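Local coordinates for protein ABC-type metal ion transport system, periplasmic component (PDB 3K2D) that binds methionine, probably as the substrate-binding lipoprotein of an ABC importer, and activates Toll-like receptor 2, at residues A[43-48]-A[68-73]; A[77-82]-A[209-214]; A[83-88]-A[221-226]. The protein carries 4 engineered substitutions. All blocks are in the same frame, centred on the assembly; numbering follows the deposited sequence.

Contact 1 of 3, residues A[43-48]-A[68-73]; sequences DYVTPN and DRQVED. With MET (methionine), chain C.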
loop_
_atom_site.group_PDB
_atom_site.type_symbol
_atom_site.label_atom_id
_atom_site.label_comp_id
_atom_site.label_asym_id
_atom_site.label_seq_id
_atom_site.Cartn_x
_atom_site.Cartn_y
_atom_site.Cartn_z
ATOM N N ASP A 43 -1.902 -5.937 9.121
ATOM C CA ASP A 43 -0.458 -5.689 9.091
ATOM C C ASP A 43 0.130 -6.110 7.744
ATOM O O ASP A 43 -0.196 -7.179 7.233
ATOM C CB ASP A 43 0.220 -6.487 10.215
ATOM C CG ASP A 43 1.548 -5.889 10.655
ATOM O OD1 ASP A 43 2.397 -5.550 9.793
ATOM O OD2 ASP A 43 1.750 -5.769 11.884
ATOM N N TYR A 44 1.009 -5.287 7.180
ATOM C CA TYR A 44 1.624 -5.616 5.892
ATOM C C TYR A 44 2.504 -6.870 5.867
ATOM O O TYR A 44 2.590 -7.532 4.833
ATOM C CB TYR A 44 2.468 -4.450 5.356
ATOM C CG TYR A 44 1.688 -3.263 4.822
ATOM C CD1 TYR A 44 0.402 -3.412 4.283
ATOM C CD2 TYR A 44 2.263 -1.993 4.805
ATOM C CE1 TYR A 44 -0.281 -2.319 3.740
ATOM C CE2 TYR A 44 1.597 -0.906 4.266
ATOM C CZ TYR A 44 0.332 -1.068 3.735
ATOM O OH TYR A 44 -0.291 0.028 3.181
ATOM N N VAL A 45 3.151 -7.208 6.983
ATOM C CA VAL A 45 4.044 -8.378 6.994
ATOM C C VAL A 45 3.381 -9.746 7.061
ATOM O O VAL A 45 4.070 -10.767 7.032
ATOM C CB VAL A 45 5.062 -8.328 8.166
ATOM C CG1 VAL A 45 5.927 -7.090 8.060
ATOM C CG2 VAL A 45 4.331 -8.379 9.487
ATOM N N THR A 46 2.059 -9.777 7.131
ATOM C CA THR A 46 1.359 -11.047 7.244
ATOM C C THR A 46 0.885 -11.712 5.938
ATOM O O THR A 46 1.083 -12.912 5.738
ATOM C CB THR A 46 0.142 -10.894 8.203
ATOM O OG1 THR A 46 0.566 -10.230 9.401
ATOM C CG2 THR A 46 -0.429 -12.261 8.574
ATOM N N PRO A 47 0.256 -10.944 5.039
ATOM C CA PRO A 47 -0.255 -11.457 3.759
ATOM C C PRO A 47 0.635 -12.428 2.968
ATOM O O PRO A 47 0.173 -13.498 2.579
ATOM C CB PRO A 47 -0.565 -10.186 2.986
ATOM C CG PRO A 47 -1.005 -9.239 4.093
ATOM C CD PRO A 47 0.049 -9.487 5.143
ATOM N N ASN A 48 1.893 -12.062 2.718
ATOM C CA ASN A 48 2.798 -12.948 1.987
ATOM C C ASN A 48 3.099 -14.205 2.789
ATOM O O ASN A 48 3.220 -15.292 2.226
ATOM C CB ASN A 48 4.115 -12.255 1.646
ATOM C CG ASN A 48 3.957 -11.196 0.579
ATOM O OD1 ASN A 48 3.140 -11.336 -0.333
ATOM N ND2 ASN A 48 4.747 -10.132 0.677
ATOM N N ASP A 68 9.475 -7.794 -3.613
ATOM C CA ASP A 68 10.861 -8.206 -3.837
ATOM C C ASP A 68 11.660 -8.178 -2.535
ATOM O O ASP A 68 12.388 -9.118 -2.216
ATOM C CB ASP A 68 11.548 -7.303 -4.866
ATOM C CG ASP A 68 10.980 -7.468 -6.266
ATOM O OD1 ASP A 68 10.303 -8.484 -6.519
ATOM O OD2 ASP A 68 11.219 -6.591 -7.122
ATOM N N ARG A 69 11.509 -7.098 -1.780
ATOM C CA ARG A 69 12.227 -6.946 -0.531
ATOM C C ARG A 69 11.859 -8.040 0.460
ATOM O O ARG A 69 12.718 -8.604 1.135
ATOM C CB ARG A 69 11.931 -5.575 0.071
ATOM C CG ARG A 69 12.591 -5.337 1.409
ATOM C CD ARG A 69 14.101 -5.392 1.295
ATOM N NE ARG A 69 14.717 -5.333 2.616
ATOM C CZ ARG A 69 15.844 -4.687 2.882
ATOM N NH1 ARG A 69 16.488 -4.046 1.917
ATOM N NH2 ARG A 69 16.305 -4.654 4.121
ATOM N N GLN A 70 10.575 -8.345 0.543
ATOM C CA GLN A 70 10.115 -9.360 1.472
ATOM C C GLN A 70 10.523 -10.773 1.046
ATOM O O GLN A 70 10.768 -11.635 1.886
ATOM C CB GLN A 70 8.607 -9.260 1.610
ATOM C CG GLN A 70 8.029 -10.244 2.577
ATOM C CD GLN A 70 7.084 -9.574 3.511
ATOM O OE1 GLN A 70 7.501 -8.794 4.364
ATOM N NE2 GLN A 70 5.797 -9.846 3.351
ATOM N N VAL A 71 10.581 -11.004 -0.260
ATOM C CA VAL A 71 10.992 -12.298 -0.788
ATOM C C VAL A 71 12.484 -12.507 -0.508
ATOM O O VAL A 71 12.929 -13.614 -0.234
ATOM C CB VAL A 71 10.747 -12.369 -2.308
ATOM C CG1 VAL A 71 11.653 -13.430 -2.952
ATOM C CG2 VAL A 71 9.276 -12.676 -2.561
ATOM N N GLU A 72 13.248 -11.427 -0.578
ATOM C CA GLU A 72 14.676 -11.483 -0.327
ATOM C C GLU A 72 14.964 -11.727 1.150
ATOM O O GLU A 72 15.873 -12.481 1.493
ATOM C CB GLU A 72 15.319 -10.177 -0.770
ATOM C CG GLU A 72 16.828 -10.155 -0.724
ATOM C CD GLU A 72 17.374 -8.824 -1.207
ATOM O OE1 GLU A 72 17.100 -7.791 -0.547
ATOM O OE2 GLU A 72 18.063 -8.805 -2.251
ATOM N N ASP A 73 14.185 -11.101 2.027
ATOM C CA ASP A 73 14.404 -11.271 3.458
ATOM C C ASP A 73 13.819 -12.553 4.058
ATOM O O ASP A 73 14.280 -13.010 5.099
ATOM C CB ASP A 73 13.880 -10.051 4.229
ATOM C CG ASP A 73 14.551 -8.736 3.794
ATOM O OD1 ASP A 73 15.796 -8.702 3.624
ATOM O OD2 ASP A 73 13.826 -7.724 3.636
HETATM N N MET C . -0.909 -0.126 -0.571
HETATM C CA MET C . 0.397 0.591 -0.307
HETATM C C MET C . 0.433 1.791 -1.185
HETATM O O MET C . 0.055 1.683 -2.384
HETATM C CB MET C . 1.634 -0.206 -0.665
HETATM C CG MET C . 1.818 -1.429 0.114
HETATM S SD MET C . 3.475 -2.009 0.019
HETATM C CE MET C . 3.090 -3.353 1.081
HETATM O OXT MET C . 0.861 2.855 -0.712
#
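Asn48 and Gln70 carry this contact, their amide groups set almost perpendicular, with planes 87° apart. Asn48 sits in the first turn of helix 47-53, and its side chain sets out toward helix 64-74, from which Gln70 reaches back. In Gln70, CG is anti to the backbone N (chi1 -179°), which carries the chain off the helix before it bends at the next bond and lays its amide against the flank of Asn48. The end of Gln70 thus lies against CB and ND2 of Asn48. The nearest polar atoms, Asn48 ND2 and Gln70 NE2, are 2.9 Å apart, but the Gln70 amide is probably modelled with its oxygen and nitrogen exchanged. Asn48 OD1 accepts hydrogen bonds from Gln62 NE2 and Asn59 ND2. Val45, in the type I turn from Asp43 to Thr46, stands loosely beside the Gln70 amide, through its carbonyl and one methyl. Tyr44, in the same turn, faces another way, into the methionine pocket. The methyl CE of the bound methionine stands 3.9 Å above the plane of the Tyr44 ring, over its centre, and CG lies over the same face. At the far end of the ring, Tyr44 OH approaches the ligand CA at 3.6 Å and hydrogen-bonds to Thr177, which also binds the ligand. Tyr178 meets the Tyr44 ring edge-to-face. The chemistry is thus divided between the turn and the start of the helix: buried amides pack between helices 47-53 and 64-74, with Asn48 OD1 held by Gln62 and Asn59, while an aromatic face next to them receives the apolar thioether end of the bound methionine.

Contact 2 of 3, residues A[77-82]-A[209-214]; sequences KLTIAG and DNVQNE
The side chains that touch here, those of Thr79, Ala81 and Val211, contain no ring or amide; the flat group at the interface is the peptide carbonyl of Ile80, whose O lies 4.0 Å from Val211 CG2. Strand 78-83 is an edge strand of a five-stranded mixed sheet, antiparallel to strand 202-207, and Ala81 and Gly82 together face Ile204 in a classic beta bulge. The loop that follows strand 202-207 comes back beside this edge, and Val211 makes the approach. A chi1 of 71° places its CG1 between the backbone N and the carbonyl carbon and turns CG2 away from that nitrogen, a setting that spreads the two methyls over the strand. CG2 leans on the methyl of Ala81, with Ala81 CB 4.1 Å away, and the branch point Val211 CB lies 4.1 Å from Thr79 CB. The side chains of Thr79 and Val211 cross at about a right angle. The side-chain contacts are apolar, the carbonyl of Ile80 adds a van der Waals approach, and no hydrogen bond joins the two segments. Ile80 sends its side chain to the other side of the strand, onto helix 64-74, whereas Ala81 also touches Val216 and Val220 of helix 214-223, so the loop and the helix it leads into lean on the same edge strand. The loop has a type I turn from Asn210 to Asn213, closed by the backbone N of Asn213 bonding to O of Asn210. Just after it, helix 214-223 begins, and Gln217 from that helix hydrogen-bonds to the carbonyl of Val211. The amide of Gln212 folds back over the turn: its NE2 donates to Asp209 O at 3.1 Å, with the acceptor in the amide plane but the nitrogen standing above the carbonyl plane of Asp209.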
loop_
_atom_site.group_PDB
_atom_site.type_symbol
_atom_site.label_atom_id
_atom_site.label_comp_id
_atom_site.label_asym_id
_atom_site.label_seq_id
_atom_site.Cartn_x
_atom_site.Cartn_y
_atom_site.Cartn_z
ATOM N N LYS A 77 9.044 -17.275 -2.454
ATOM C CA LYS A 77 8.640 -17.957 -3.705
ATOM C C LYS A 77 7.212 -17.590 -4.148
ATOM O O LYS A 77 6.283 -18.383 -4.036
ATOM C CB LYS A 77 8.725 -19.484 -3.544
ATOM C CG LYS A 77 9.983 -19.959 -2.851
ATOM C CD LYS A 77 10.739 -21.012 -3.653
ATOM C CE LYS A 77 9.918 -22.273 -3.841
ATOM N NZ LYS A 77 10.737 -23.362 -4.452
ATOM N N LEU A 78 7.053 -16.385 -4.675
ATOM C CA LEU A 78 5.750 -15.916 -5.108
ATOM C C LEU A 78 5.866 -15.362 -6.509
ATOM O O LEU A 78 6.960 -15.065 -6.970
ATOM C CB LEU A 78 5.270 -14.824 -4.153
ATOM C CG LEU A 78 5.371 -15.240 -2.686
ATOM C CD1 LEU A 78 5.095 -14.046 -1.775
ATOM C CD2 LEU A 78 4.398 -16.375 -2.421
ATOM N N THR A 79 4.740 -15.212 -7.188
ATOM C CA THR A 79 4.768 -14.677 -8.533
ATOM C C THR A 79 3.654 -13.664 -8.705
ATOM O O THR A 79 2.536 -13.877 -8.225
ATOM C CB THR A 79 4.576 -15.790 -9.591
ATOM O OG1 THR A 79 5.502 -16.850 -9.347
ATOM C CG2 THR A 79 4.821 -15.250 -10.982
ATOM N N ILE A 80 3.954 -12.560 -9.381
ATOM C CA ILE A 80 2.941 -11.552 -9.625
ATOM C C ILE A 80 1.915 -12.116 -10.617
ATOM O O ILE A 80 2.282 -12.714 -11.635
ATOM C CB ILE A 80 3.570 -10.269 -10.192
ATOM C CG1 ILE A 80 4.498 -9.645 -9.137
ATOM C CG2 ILE A 80 2.474 -9.287 -10.596
ATOM C CD1 ILE A 80 5.298 -8.427 -9.624
ATOM N N ALA A 81 0.631 -11.934 -10.312
ATOM C CA ALA A 81 -0.445 -12.426 -11.174
ATOM C C ALA A 81 -1.046 -11.320 -12.051
ATOM O O ALA A 81 -1.511 -11.585 -13.163
ATOM C CB ALA A 81 -1.525 -13.061 -10.324
ATOM N N GLY A 82 -1.034 -10.086 -11.541
ATOM C CA GLY A 82 -1.570 -8.953 -12.276
ATOM C C GLY A 82 -1.531 -7.659 -11.474
ATOM O O GLY A 82 -1.450 -7.682 -10.244
ATOM N N ASP A 209 3.833 -21.717 -7.546
ATOM C CA ASP A 209 3.254 -22.953 -8.055
ATOM C C ASP A 209 1.752 -22.948 -8.296
ATOM O O ASP A 209 1.184 -23.986 -8.612
ATOM C CB ASP A 209 3.593 -24.128 -7.135
ATOM C CG ASP A 209 3.046 -23.952 -5.724
ATOM O OD1 ASP A 209 2.167 -23.092 -5.506
ATOM O OD2 ASP A 209 3.491 -24.690 -4.821
ATOM N N ASN A 210 1.087 -21.811 -8.152
ATOM C CA ASN A 210 -0.348 -21.804 -8.405
ATOM C C ASN A 210 -0.785 -20.641 -9.274
ATOM O O ASN A 210 -1.958 -20.526 -9.624
ATOM C CB ASN A 210 -1.135 -21.777 -7.085
ATOM C CG ASN A 210 -1.016 -20.449 -6.352
ATOM O OD1 ASN A 210 -1.773 -20.176 -5.429
ATOM N ND2 ASN A 210 -0.056 -19.625 -6.756
ATOM N N VAL A 211 0.162 -19.777 -9.621
ATOM C CA VAL A 211 -0.134 -18.599 -10.428
ATOM C C VAL A 211 -0.782 -18.923 -11.775
ATOM O O VAL A 211 -1.557 -18.121 -12.299
ATOM C CB VAL A 211 1.154 -17.756 -10.659
ATOM C CG1 VAL A 211 2.113 -18.486 -11.614
ATOM C CG2 VAL A 211 0.787 -16.376 -11.174
ATOM N N GLN A 212 -0.478 -20.096 -12.328
ATOM C CA GLN A 212 -1.045 -20.484 -13.616
ATOM C C GLN A 212 -2.536 -20.830 -13.579
ATOM O O GLN A 212 -3.221 -20.696 -14.585
ATOM C CB GLN A 212 -0.260 -21.662 -14.228
ATOM C CG GLN A 212 -0.426 -23.032 -13.553
ATOM C CD GLN A 212 0.170 -23.096 -12.149
ATOM O OE1 GLN A 212 1.217 -22.516 -11.883
ATOM N NE2 GLN A 212 -0.490 -23.821 -11.253
ATOM N N ASN A 213 -3.037 -21.263 -12.427
ATOM C CA ASN A 213 -4.449 -21.640 -12.275
ATOM C C ASN A 213 -5.460 -20.551 -12.644
ATOM O O ASN A 213 -5.232 -19.365 -12.390
ATOM C CB ASN A 213 -4.714 -22.094 -10.841
ATOM C CG ASN A 213 -3.899 -23.302 -10.459
ATOM O OD1 ASN A 213 -3.607 -24.152 -11.298
ATOM N ND2 ASN A 213 -3.539 -23.400 -9.180
ATOM N N GLU A 214 -6.585 -20.961 -13.231
ATOM C CA GLU A 214 -7.624 -20.010 -13.628
ATOM C C GLU A 214 -8.249 -19.274 -12.447
ATOM O O GLU A 214 -8.762 -18.170 -12.605
ATOM C CB GLU A 214 -8.719 -20.702 -14.452
ATOM C CG GLU A 214 -8.362 -20.842 -15.933
ATOM C CD GLU A 214 -9.589 -21.001 -16.841
ATOM O OE1 GLU A 214 -10.396 -20.046 -16.922
ATOM O OE2 GLU A 214 -9.747 -22.080 -17.473
#

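Contact 3 of 3, residues A[83-88]-A[221-226]; sequences NTFVYP and KAYQTE
In the connection that runs from strand 78-83 of one sheet to strand 90-92 of the other, a link between the two lobes of this periplasmic-binding-protein fold, Thr84 and Phe85 meet Tyr223 at the end of helix 214-223. Thr84 CG2 lies over one face of the Tyr223 ring, offset toward its rim, in a CH-pi contact 3.9 Å from the centroid. Phe85 CE2 comes near the plane of that ring at its edge, 3.7 Å from Tyr223 CE1, but the two rings meet obliquely, their planes inclined at 49°. A chi1 of -152° swings the Tyr223 ring away from its own backbone nitrogen, toward the linker. Beside it, the extended Gln224 donates from NE2 to Asn83 O at 2.8 Å, a nearly straight bond lying in both the carbonyl and the amide planes. A water accepts from the Asn83 N and, weakly, from Gln224 NE2. A second water bridges the hydroxyls of Tyr223 and Tyr87, 2.6 Å from Tyr223 OH, and so connects the helix end to a residue of the methionine pocket. Around this junction, Tyr223 packs on helix 16-32 through Val20 and Ala24, Phe85 rests on Tyr229 and Ala232 of helix 226-235, and Thr84 touches Asn202 and Ile204 of strand 202-207.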
loop_
_atom_site.group_PDB
_atom_site.type_symbol
_atom_site.label_atom_id
_atom_site.label_comp_id
_atom_site.label_asym_id
_atom_site.label_seq_id
_atom_site.Cartn_x
_atom_site.Cartn_y
_atom_site.Cartn_z
ATOM N N ASN A 83 -1.589 -6.521 -12.156
ATOM C CA ASN A 83 -1.562 -5.234 -11.467
ATOM C C ASN A 83 -2.968 -4.823 -11.049
ATOM O O ASN A 83 -3.941 -5.183 -11.707
ATOM C CB ASN A 83 -1.011 -4.124 -12.374
ATOM C CG ASN A 83 0.371 -4.426 -12.919
ATOM O OD1 ASN A 83 1.183 -5.102 -12.284
ATOM N ND2 ASN A 83 0.654 -3.900 -14.102
ATOM N N THR A 84 -3.076 -4.088 -9.948
ATOM C CA THR A 84 -4.371 -3.577 -9.508
ATOM C C THR A 84 -4.299 -2.065 -9.679
ATOM O O THR A 84 -4.240 -1.583 -10.807
ATOM C CB THR A 84 -4.704 -3.921 -8.033
ATOM O OG1 THR A 84 -3.614 -3.551 -7.185
ATOM C CG2 THR A 84 -4.996 -5.406 -7.887
ATOM N N PHE A 85 -4.265 -1.312 -8.586
ATOM C CA PHE A 85 -4.213 0.143 -8.707
ATOM C C PHE A 85 -2.975 0.776 -8.102
ATOM O O PHE A 85 -2.216 0.141 -7.368
ATOM C CB PHE A 85 -5.434 0.783 -8.043
ATOM C CG PHE A 85 -6.735 0.265 -8.544
ATOM C CD1 PHE A 85 -7.116 0.469 -9.864
ATOM C CD2 PHE A 85 -7.582 -0.434 -7.698
ATOM C CE1 PHE A 85 -8.323 -0.018 -10.336
ATOM C CE2 PHE A 85 -8.792 -0.930 -8.154
ATOM C CZ PHE A 85 -9.169 -0.723 -9.476
ATOM N N VAL A 86 -2.794 2.050 -8.432
ATOM C CA VAL A 86 -1.699 2.851 -7.911
ATOM C C VAL A 86 -2.355 3.727 -6.854
ATOM O O VAL A 86 -3.450 4.242 -7.070
ATOM C CB VAL A 86 -1.112 3.792 -8.976
ATOM C CG1 VAL A 86 0.016 4.597 -8.375
ATOM C CG2 VAL A 86 -0.645 3.000 -10.177
ATOM N N TYR A 87 -1.703 3.884 -5.714
ATOM C CA TYR A 87 -2.247 4.717 -4.657
ATOM C C TYR A 87 -1.188 5.760 -4.300
ATOM O O TYR A 87 -0.460 5.616 -3.324
ATOM C CB TYR A 87 -2.601 3.862 -3.441
ATOM C CG TYR A 87 -3.753 2.891 -3.657
ATOM C CD1 TYR A 87 -5.074 3.334 -3.705
ATOM C CD2 TYR A 87 -3.515 1.521 -3.794
ATOM C CE1 TYR A 87 -6.132 2.433 -3.880
ATOM C CE2 TYR A 87 -4.555 0.614 -3.970
ATOM C CZ TYR A 87 -5.859 1.070 -4.010
ATOM O OH TYR A 87 -6.880 0.153 -4.163
ATOM N N PRO A 88 -1.076 6.816 -5.114
ATOM C CA PRO A 88 -0.094 7.869 -4.856
ATOM C C PRO A 88 -0.105 8.301 -3.389
ATOM O O PRO A 88 -1.020 8.973 -2.934
ATOM C CB PRO A 88 -0.540 8.979 -5.804
ATOM C CG PRO A 88 -1.046 8.198 -6.991
ATOM C CD PRO A 88 -1.864 7.114 -6.325
ATOM N N LYS A 221 -8.698 -10.777 -13.398
ATOM C CA LYS A 221 -9.511 -10.168 -14.443
ATOM C C LYS A 221 -10.710 -9.433 -13.841
ATOM O O LYS A 221 -11.018 -8.299 -14.208
ATOM C CB LYS A 221 -9.978 -11.244 -15.439
ATOM C CG LYS A 221 -10.014 -10.760 -16.885
ATOM C CD LYS A 221 -10.473 -11.839 -17.874
ATOM C CE LYS A 221 -9.457 -12.973 -18.042
ATOM N NZ LYS A 221 -9.330 -13.851 -16.836
ATOM N N ALA A 222 -11.377 -10.082 -12.904
ATOM C CA ALA A 222 -12.531 -9.484 -12.255
ATOM C C ALA A 222 -12.179 -8.162 -11.560
ATOM O O ALA A 222 -12.966 -7.214 -11.567
ATOM C CB ALA A 222 -13.112 -10.475 -11.244
ATOM N N TYR A 223 -10.985 -8.107 -10.975
ATOM C CA TYR A 223 -10.518 -6.935 -10.236
ATOM C C TYR A 223 -10.187 -5.787 -11.165
ATOM O O TYR A 223 -10.121 -4.636 -10.737
ATOM C CB TYR A 223 -9.269 -7.312 -9.429
ATOM C CG TYR A 223 -9.011 -6.518 -8.160
ATOM C CD1 TYR A 223 -8.683 -5.161 -8.199
ATOM C CD2 TYR A 223 -9.051 -7.147 -6.914
ATOM C CE1 TYR A 223 -8.395 -4.450 -7.020
ATOM C CE2 TYR A 223 -8.770 -6.453 -5.741
ATOM C CZ TYR A 223 -8.440 -5.108 -5.795
ATOM O OH TYR A 223 -8.147 -4.438 -4.620
ATOM N N GLN A 224 -9.978 -6.099 -12.438
ATOM C CA GLN A 224 -9.628 -5.073 -13.413
ATOM C C GLN A 224 -10.808 -4.635 -14.263
ATOM O O GLN A 224 -10.639 -3.859 -15.203
ATOM C CB GLN A 224 -8.504 -5.576 -14.317
ATOM C CG GLN A 224 -7.334 -6.151 -13.552
ATOM C CD GLN A 224 -6.232 -6.645 -14.451
ATOM O OE1 GLN A 224 -6.490 -7.272 -15.474
ATOM N NE2 GLN A 224 -4.995 -6.381 -14.068
ATOM N N THR A 225 -12.000 -5.128 -13.934
ATOM C CA THR A 225 -13.198 -4.769 -14.685
ATOM C C THR A 225 -13.581 -3.330 -14.412
ATOM O O THR A 225 -13.144 -2.735 -13.425
ATOM C CB THR A 225 -14.418 -5.657 -14.320
ATOM O OG1 THR A 225 -14.706 -5.522 -12.919
ATOM C CG2 THR A 225 -14.154 -7.130 -14.680
ATOM N N GLU A 226 -14.415 -2.782 -15.288
ATOM C CA GLU A 226 -14.875 -1.409 -15.157
ATOM C C GLU A 226 -15.719 -1.238 -13.889
ATOM O O GLU A 226 -15.679 -0.181 -13.252
ATOM C CB GLU A 226 -15.699 -1.025 -16.385
ATOM C CG GLU A 226 -15.784 0.470 -16.651
ATOM C CD GLU A 226 -14.519 1.024 -17.301
ATOM O OE1 GLU A 226 -14.081 0.450 -18.326
ATOM O OE2 GLU A 226 -13.969 2.034 -16.797
HETATM O O HOH W 1 -1.778 -7.029 -14.738
HETATM O O HOH W 2 -6.420 -2.559 -4.238
#

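In the fold
Contacts 1 and 2 lie in one lobe, and contact 3 holds the start of the connection to the other. Contact 1 closes before contact 2 opens in the chain, yet they touch: Asn48 OD1 lies 3.6 Å from Leu78 CD1, with centres 16 Å apart. Segments 77-82 and 83-88 adjoin, and helix 214-223 runs from the loop of contact 2 to contact 3; the segments alternate along the chain, with centres 17 Å apart. Contacts 1 and 3 have centres 21 Å and nearest atoms about 8 Å apart, but Tyr44 and Tyr87 both belong to the methionine pocket. The Thr84 side chain is about 8 Å from the ligand, that of Ile80 about 12 Å.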